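PDB 5HZL: Lmo2445 protein from Listeria monocytogenes EGD-e, which is of unknown function but is a secreted, internalin-like leucine-rich-repeat protein that binds calcium ions. Local coordinates for residues A49-M54 with E75-A80; I90-D95 with N112-P117. All coordinates share one frame; numbering follows the deposited sequence.

Interaction 1: residues A49-M54 with E75-A80; sequences ADLDTM and EVFTNA
Glu75 meets Leu51 through the aliphatic part of its side chain: its CB lies 3.5 Å from CD1 of Leu51, the leucine running nearly perpendicular to the glutamate. Val76 contributes mainly its carbonyl oxygen, which accepts from NE2 of Gln48, the same nitrogen that donates to OD1 of Asp52. At Phe77 the contact becomes wholly apolar. CE2 is the ring atom that takes both neighbours, with CD2 of Leu51 3.8 Å away on an oblique approach and the selenium of Met54, a selenomethionine, at the ring edge. The selenium sits 83° off the ring normal and 5.0 Å from the ring centroid, a Met-aromatic contact in which the two side chains run alongside each other in the same direction. A bend at the last torsion of Met54 (chi3 71°) leaves its CE close to CE2 as well.

Polar contacts take over at the next two residues. OG1 of Thr78 donates to OD1 of Asp52 over 2.6 Å, coming from above the carboxylate plane. Asn79 uses its ND2 on the main chain of Asp52, bonding to O at 2.7 Å, nearly straight at 166°, on a carbonyl lone pair and within the amide plane of the asparagine. Asp52 is thus held at both carboxylate and carbonyl by consecutive residues of a type I turn, Phe77 to Ala80, while its own carbonyl belongs to the facing type I turn, Leu51 to Met54. Ala80 closes the row, its CB 3.7 Å from O of Met54.

The contact packs the EF-hand-like N-terminal region onto the first leucine-rich repeats, consistent with an N-terminal cap as in internalins. It joins helix 48-51 and the turn that follows it to the loop entering strand 82-84. Helix 27-36 packs against Met54 and Phe77 through Ile33, and Ile57 of strand 56-58 touches Phe77 and Ala80.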
ATOM      1  N   ALA A  49       8.331 -34.411   1.964  1.00 54.60           N
ATOM      2  CA  ALA A  49       8.867 -34.523   0.599  1.00 55.22           C
ATOM      3  C   ALA A  49       7.872 -33.995  -0.443  1.00 55.14           C
ATOM      4  O   ALA A  49       8.293 -33.458  -1.469  1.00 57.38           O
ATOM      5  CB  ALA A  49       9.237 -35.955   0.279  1.00 56.76           C
ATOM      6  N   ASP A  50       6.566 -34.162  -0.193  1.00 54.40           N
ATOM      7  CA  ASP A  50       5.528 -33.641  -1.101  1.00 52.86           C
ATOM      8  C   ASP A  50       5.511 -32.105  -1.024  1.00 51.18           C
ATOM      9  O   ASP A  50       5.475 -31.427  -2.061  1.00 49.30           O
ATOM     10  CB  ASP A  50       4.124 -34.202  -0.787  1.00 53.07           C
ATOM     11  CG  ASP A  50       3.945 -35.673  -1.194  1.00 55.21           C
ATOM     12  OD1 ASP A  50       4.412 -36.063  -2.288  1.00 58.76           O
ATOM     13  OD2 ASP A  50       3.278 -36.430  -0.447  1.00 54.50           O
ATOM     14  N   LEU A  51       5.546 -31.552   0.190  1.00 50.24           N
ATOM     15  CA  LEU A  51       5.561 -30.088   0.330  1.00 49.43           C
ATOM     16  C   LEU A  51       6.819 -29.474  -0.308  1.00 50.96           C
ATOM     17  O   LEU A  51       6.781 -28.335  -0.800  1.00 52.21           O
ATOM     18  CB  LEU A  51       5.435 -29.636   1.789  1.00 49.18           C
ATOM     19  CG  LEU A  51       4.162 -29.991   2.559  1.00 48.35           C
ATOM     20  CD1 LEU A  51       4.181 -29.317   3.927  1.00 48.76           C
ATOM     21  CD2 LEU A  51       2.934 -29.552   1.782  1.00 47.30           C
ATOM     22  N   ASP A  52       7.922 -30.224  -0.312  1.00 52.57           N
ATOM     23  CA  ASP A  52       9.174 -29.738  -0.915  1.00 54.42           C
ATOM     24  C   ASP A  52       9.155 -29.623  -2.459  1.00 53.09           C
ATOM     25  O   ASP A  52      10.015 -28.944  -3.036  1.00 53.11           O
ATOM     26  CB  ASP A  52      10.376 -30.539  -0.391  1.00 57.40           C
ATOM     27  CG  ASP A  52      10.673 -30.255   1.100  1.00 59.10           C
ATOM     28  OD1 ASP A  52      10.042 -29.334   1.688  1.00 58.37           O
ATOM     29  OD2 ASP A  52      11.553 -30.932   1.685  1.00 59.89           O
ATOM     30  N   THR A  53       8.171 -30.254  -3.109  1.00 51.29           N
ATOM     31  CA  THR A  53       8.026 -30.196  -4.572  1.00 50.40           C
ATOM     32  C   THR A  53       7.276 -28.937  -5.021  1.00 48.53           C
ATOM     33  O   THR A  53       7.220 -28.640  -6.209  1.00 47.33           O
ATOM     34  CB  THR A  53       7.307 -31.445  -5.155  1.00 50.64           C
ATOM     35  OG1 THR A  53       5.929 -31.493  -4.736  1.00 48.00           O
ATOM     36  CG2 THR A  53       8.031 -32.723  -4.747  1.00 51.86           C
HETATM   37  N   MSE A  54       6.705 -28.197  -4.078  1.00 48.89           N
HETATM   38  CA  MSE A  54       5.975 -26.974  -4.409  1.00 48.67           C
HETATM   39  C   MSE A  54       6.902 -25.790  -4.493  1.00 47.59           C
HETATM   40  O   MSE A  54       7.524 -25.385  -3.503  1.00 48.35           O
HETATM   41  CB  MSE A  54       4.885 -26.738  -3.378  1.00 50.46           C
HETATM   42  CG  MSE A  54       3.809 -27.815  -3.532  1.00 52.88           C
HETATM   43 SE   MSE A  54       2.446 -27.616  -2.124  1.00 58.11          SE
HETATM   44  CE  MSE A  54       1.542 -25.961  -2.716  1.00 56.79           C
ATOM     45  N   GLU A  75       2.984 -25.635   8.448  1.00 44.49           N
ATOM     46  CA  GLU A  75       4.045 -26.406   7.816  1.00 45.47           C
ATOM     47  C   GLU A  75       5.098 -25.470   7.231  1.00 45.75           C
ATOM     48  O   GLU A  75       5.007 -24.252   7.355  1.00 47.30           O
ATOM     49  CB  GLU A  75       3.478 -27.311   6.709  1.00 44.28           C
ATOM     50  CG  GLU A  75       2.379 -28.280   7.134  1.00 44.04           C
ATOM     51  CD  GLU A  75       2.798 -29.271   8.211  1.00 46.31           C
ATOM     52  OE1 GLU A  75       4.014 -29.461   8.482  1.00 47.34           O
ATOM     53  OE2 GLU A  75       1.879 -29.872   8.787  1.00 46.78           O
ATOM     54  N   VAL A  76       6.101 -26.065   6.604  1.00 46.11           N
ATOM     55  CA  VAL A  76       7.185 -25.341   5.972  1.00 46.01           C
ATOM     56  C   VAL A  76       7.301 -25.813   4.521  1.00 45.56           C
ATOM     57  O   VAL A  76       7.571 -26.992   4.276  1.00 46.14           O
ATOM     58  CB  VAL A  76       8.527 -25.614   6.700  1.00 47.49           C
ATOM     59  CG1 VAL A  76       9.689 -24.952   5.964  1.00 47.65           C
ATOM     60  CG2 VAL A  76       8.458 -25.149   8.148  1.00 48.20           C
ATOM     61  N   PHE A  77       7.085 -24.897   3.572  1.00 44.81           N
ATOM     62  CA  PHE A  77       7.202 -25.189   2.147  1.00 44.21           C
ATOM     63  C   PHE A  77       8.615 -24.723   1.839  1.00 46.49           C
ATOM     64  O   PHE A  77       8.808 -23.644   1.307  1.00 46.92           O
ATOM     65  CB  PHE A  77       6.172 -24.398   1.357  1.00 42.43           C
ATOM     66  CG  PHE A  77       4.746 -24.693   1.727  1.00 41.84           C
ATOM     67  CD1 PHE A  77       4.154 -24.071   2.824  1.00 42.12           C
ATOM     68  CD2 PHE A  77       3.971 -25.562   0.948  1.00 42.04           C
ATOM     69  CE1 PHE A  77       2.825 -24.334   3.156  1.00 41.90           C
ATOM     70  CE2 PHE A  77       2.645 -25.827   1.274  1.00 41.13           C
ATOM     71  CZ  PHE A  77       2.070 -25.214   2.379  1.00 41.15           C
ATOM     72  N   THR A  78       9.604 -25.546   2.192  1.00 49.76           N
ATOM     73  CA  THR A  78      11.037 -25.201   2.036  1.00 51.64           C
ATOM     74  C   THR A  78      11.482 -24.612   0.700  1.00 50.01           C
ATOM     75  O   THR A  78      12.435 -23.864   0.691  1.00 51.80           O
ATOM     76  CB  THR A  78      11.989 -26.403   2.283  1.00 54.99           C
ATOM     77  OG1 THR A  78      11.769 -27.376   1.271  1.00 57.85           O
ATOM     78  CG2 THR A  78      11.804 -27.065   3.664  1.00 56.59           C
ATOM     79  N   ASN A  79      10.807 -24.933  -0.405  1.00 48.99           N
ATOM     80  CA  ASN A  79      11.206 -24.434  -1.752  1.00 48.53           C
ATOM     81  C   ASN A  79      10.232 -23.535  -2.505  1.00 46.54           C
ATOM     82  O   ASN A  79      10.450 -23.234  -3.678  1.00 46.30           O
ATOM     83  CB  ASN A  79      11.473 -25.635  -2.645  1.00 49.02           C
ATOM     84  CG  ASN A  79      12.525 -26.528  -2.090  1.00 50.00           C
ATOM     85  OD1 ASN A  79      13.540 -26.075  -1.578  1.00 50.18           O
ATOM     86  ND2 ASN A  79      12.294 -27.811  -2.200  1.00 51.28           N
ATOM     87  N   ALA A  80       9.163 -23.119  -1.848  1.00 45.73           N
ATOM     88  CA  ALA A  80       8.195 -22.271  -2.491  1.00 45.39           C
ATOM     89  C   ALA A  80       8.808 -20.878  -2.620  1.00 46.26           C
ATOM     90  O   ALA A  80       9.102 -20.237  -1.618  1.00 45.29           O
ATOM     91  CB  ALA A  80       6.912 -22.229  -1.675  1.00 44.66           C
TER

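Interaction 2: residues I90-D95 with N112-P117; sequences IGELPD and NITVFP
Gly91 is gripped at both ends by the segment 112-117: its N donates to O of Asn112 at 3.0 Å, and its O accepts from N of Thr114 at 2.8 Å. Both donors stand above the plane of the carbonyl they meet. The side chain of Thr114 lies against the Gly91 peptide, with CG2 near the glycine CA; a chi1 of 62° sets its OG1 between its own backbone N and carbonyl carbon, on the side of that peptide. On the inner side CG1 of Ile113 fits into the shallow hollow formed by CB, CG2 and CD1 of Ile90, the two isoleucines pointing the same way. The parallel register then slips by one residue, a beta bulge, so that Gly91, whose phi is positive, pairs with Ile113 but Glu92 with Val115.

Beyond the bulge the side chains settle alongside one another. CG of Glu92 rests 3.7 Å from CG2 of Val115, both residues on the same face of this small sheet. Leu93, its N bonded to O of Val115 in the carbonyl plane, carries CG anti to the backbone N (chi1 -179°), which brings CD2 as a bump to within 3.6 Å of CD1 of Phe116, meeting the CD1-CE1 side of the ring on an oblique line. Last comes the CG-CD edge of Pro117, which meets O of Leu93, while its CD also lies near the leucine CB.

Together strands 91-92 and 113-115 form a two-stranded parallel sheet linking successive turns of the leucine-rich-repeat solenoid. Leu69 of helix 66-70 packs on Ile90 and Leu93, Ser70 touches Pro94, and Asn132 and Asn137 bond to the backbone of Ile113 and Thr114.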
ATOM      1  N   ILE A  90      -8.436 -10.470   2.178  1.00 37.34           N
ATOM      2  CA  ILE A  90      -7.500 -10.612   3.288  1.00 38.32           C
ATOM      3  C   ILE A  90      -7.611  -9.789   4.561  1.00 39.55           C
ATOM      4  O   ILE A  90      -7.712 -10.372   5.633  1.00 40.42           O
ATOM      5  CB  ILE A  90      -6.041 -10.573   2.710  1.00 37.46           C
ATOM      6  CG1 ILE A  90      -5.853 -11.785   1.781  1.00 36.80           C
ATOM      7  CG2 ILE A  90      -4.969 -10.577   3.799  1.00 37.70           C
ATOM      8  CD1 ILE A  90      -4.535 -11.821   1.030  1.00 37.27           C
ATOM      9  N   GLY A  91      -7.566  -8.471   4.466  1.00 40.50           N
ATOM     10  CA  GLY A  91      -7.578  -7.636   5.667  1.00 42.77           C
ATOM     11  C   GLY A  91      -6.140  -7.653   6.175  1.00 43.55           C
ATOM     12  O   GLY A  91      -5.230  -7.318   5.416  1.00 42.72           O
ATOM     13  N   GLU A  92      -5.916  -8.051   7.431  1.00 45.75           N
ATOM     14  CA  GLU A  92      -4.552  -8.113   7.990  1.00 46.47           C
ATOM     15  C   GLU A  92      -3.867  -9.382   7.542  1.00 45.02           C
ATOM     16  O   GLU A  92      -4.283 -10.467   7.917  1.00 45.01           O
ATOM     17  CB  GLU A  92      -4.563  -7.994   9.514  1.00 49.43           C
ATOM     18  CG  GLU A  92      -5.008  -6.596   9.933  1.00 53.24           C
ATOM     19  CD  GLU A  92      -5.064  -6.329  11.422  1.00 56.28           C
ATOM     20  OE1 GLU A  92      -5.001  -7.274  12.239  1.00 59.42           O
ATOM     21  OE2 GLU A  92      -5.194  -5.141  11.765  1.00 57.72           O
ATOM     22  N   LEU A  93      -2.830  -9.242   6.713  1.00 44.66           N
ATOM     23  CA  LEU A  93      -2.075 -10.399   6.204  1.00 43.16           C
ATOM     24  C   LEU A  93      -1.156 -10.950   7.302  1.00 43.42           C
ATOM     25  O   LEU A  93      -0.391 -10.193   7.892  1.00 44.28           O
ATOM     26  CB  LEU A  93      -1.205  -9.996   5.003  1.00 42.05           C
ATOM     27  CG  LEU A  93      -0.370 -11.105   4.338  1.00 41.72           C
ATOM     28  CD1 LEU A  93      -1.233 -12.080   3.539  1.00 40.69           C
ATOM     29  CD2 LEU A  93       0.673 -10.505   3.418  1.00 42.18           C
ATOM     30  N   PRO A  94      -1.204 -12.263   7.567  1.00 43.16           N
ATOM     31  CA  PRO A  94      -0.302 -12.751   8.611  1.00 44.69           C
ATOM     32  C   PRO A  94       1.172 -12.801   8.163  1.00 44.80           C
ATOM     33  O   PRO A  94       1.501 -12.612   6.974  1.00 43.50           O
ATOM     34  CB  PRO A  94      -0.817 -14.169   8.868  1.00 44.31           C
ATOM     35  CG  PRO A  94      -1.322 -14.605   7.525  1.00 42.58           C
ATOM     36  CD  PRO A  94      -1.919 -13.371   6.900  1.00 41.69           C
ATOM     37  N   ASP A  95       2.037 -13.038   9.145  1.00 46.39           N
ATOM     38  CA  ASP A  95       3.476 -13.176   8.948  1.00 46.67           C
ATOM     39  C   ASP A  95       3.670 -14.647   8.546  1.00 45.42           C
ATOM     40  O   ASP A  95       3.554 -15.540   9.390  1.00 46.21           O
ATOM     41  CB  ASP A  95       4.198 -12.820  10.262  1.00 49.09           C
ATOM     42  CG  ASP A  95       5.716 -13.016  10.210  1.00 49.90           C
ATOM     43  OD1 ASP A  95       6.218 -13.772   9.349  1.00 48.42           O
ATOM     44  OD2 ASP A  95       6.402 -12.417  11.074  1.00 51.21           O
ATOM     45  N   ASN A 112      -7.565  -7.061  -1.217  1.00 35.26           N
ATOM     46  CA  ASN A 112      -8.133  -6.326  -0.076  1.00 35.84           C
ATOM     47  C   ASN A 112      -7.308  -6.363   1.226  1.00 35.08           C
ATOM     48  O   ASN A 112      -7.871  -6.423   2.327  1.00 34.41           O
ATOM     49  CB  ASN A 112      -9.578  -6.765   0.186  1.00 36.70           C
ATOM     50  CG  ASN A 112     -10.314  -5.821   1.124  1.00 37.29           C
ATOM     51  OD1 ASN A 112     -10.044  -4.626   1.163  1.00 38.07           O
ATOM     52  ND2 ASN A 112     -11.264  -6.354   1.867  1.00 38.66           N
ATOM     53  N   ILE A 113      -5.982  -6.323   1.068  1.00 34.58           N
ATOM     54  CA  ILE A 113      -5.032  -6.301   2.180  1.00 34.81           C
ATOM     55  C   ILE A 113      -5.031  -4.896   2.805  1.00 34.44           C
ATOM     56  O   ILE A 113      -4.869  -3.907   2.107  1.00 33.52           O
ATOM     57  CB  ILE A 113      -3.578  -6.596   1.713  1.00 35.11           C
ATOM     58  CG1 ILE A 113      -3.513  -7.953   1.019  1.00 36.07           C
ATOM     59  CG2 ILE A 113      -2.592  -6.534   2.891  1.00 34.84           C
ATOM     60  CD1 ILE A 113      -2.144  -8.347   0.509  1.00 36.45           C
ATOM     61  N   THR A 114      -5.182  -4.836   4.119  1.00 35.21           N
ATOM     62  CA  THR A 114      -5.192  -3.592   4.866  1.00 35.75           C
ATOM     63  C   THR A 114      -3.899  -3.391   5.637  1.00 37.33           C
ATOM     64  O   THR A 114      -3.597  -2.263   6.019  1.00 39.42           O
ATOM     65  CB  THR A 114      -6.375  -3.546   5.856  1.00 36.22           C
ATOM     66  OG1 THR A 114      -6.268  -4.614   6.823  1.00 36.75           O
ATOM     67  CG2 THR A 114      -7.700  -3.646   5.097  1.00 35.48           C
ATOM     68  N   VAL A 115      -3.150  -4.469   5.885  1.00 38.31           N
ATOM     69  CA  VAL A 115      -1.875  -4.399   6.617  1.00 39.47           C
ATOM     70  C   VAL A 115      -0.933  -5.446   6.070  1.00 40.60           C
ATOM     71  O   VAL A 115      -1.288  -6.635   6.017  1.00 41.13           O
ATOM     72  CB  VAL A 115      -2.034  -4.731   8.131  1.00 40.73           C
ATOM     73  CG1 VAL A 115      -0.683  -4.810   8.848  1.00 40.69           C
ATOM     74  CG2 VAL A 115      -2.941  -3.731   8.819  1.00 41.57           C
ATOM     75  N   PHE A 116       0.265  -5.005   5.688  1.00 41.21           N
ATOM     76  CA  PHE A 116       1.310  -5.890   5.196  1.00 41.79           C
ATOM     77  C   PHE A 116       2.390  -5.771   6.273  1.00 42.39           C
ATOM     78  O   PHE A 116       3.172  -4.832   6.251  1.00 41.33           O
ATOM     79  CB  PHE A 116       1.784  -5.442   3.819  1.00 42.51           C
ATOM     80  CG  PHE A 116       2.850  -6.319   3.246  1.00 44.15           C
ATOM     81  CD1 PHE A 116       2.517  -7.518   2.605  1.00 44.32           C
ATOM     82  CD2 PHE A 116       4.187  -5.962   3.356  1.00 44.72           C
ATOM     83  CE1 PHE A 116       3.510  -8.339   2.084  1.00 45.11           C
ATOM     84  CE2 PHE A 116       5.176  -6.775   2.837  1.00 45.78           C
ATOM     85  CZ  PHE A 116       4.842  -7.967   2.201  1.00 45.90           C
ATOM     86  N   PRO A 117       2.452  -6.741   7.211  1.00 44.93           N
ATOM     87  CA  PRO A 117       3.401  -6.630   8.329  1.00 46.80           C
ATOM     88  C   PRO A 117       4.877  -6.829   8.005  1.00 47.55           C
ATOM     89  O   PRO A 117       5.240  -7.387   6.953  1.00 46.83           O
ATOM     90  CB  PRO A 117       2.953  -7.758   9.271  1.00 47.19           C
ATOM     91  CG  PRO A 117       2.502  -8.826   8.329  1.00 46.32           C
ATOM     92  CD  PRO A 117       1.894  -8.109   7.133  1.00 44.87           C
TER

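How the interactions relate
Both segments of interaction 1 precede those of interaction 2 in sequence, and the two contacts do not touch: their centres are 23 Å apart and their nearest atoms about 9 Å. Interaction 1 joins the N-terminal part of the chain to the start of the solenoid, whereas interaction 2 binds neighbouring turns within it. Helix 66-70, which packs on residues 90-95, lies in the sequence between the two segments of interaction 1. Only the first contact comes near a metal site: the side chain of Met54 is about 8 Å from Gly35, a calcium-binding residue, and about 11 Å from a bound calcium ion. Residues 90-95 and 112-117 are remote from the calcium sites and the bound ligand.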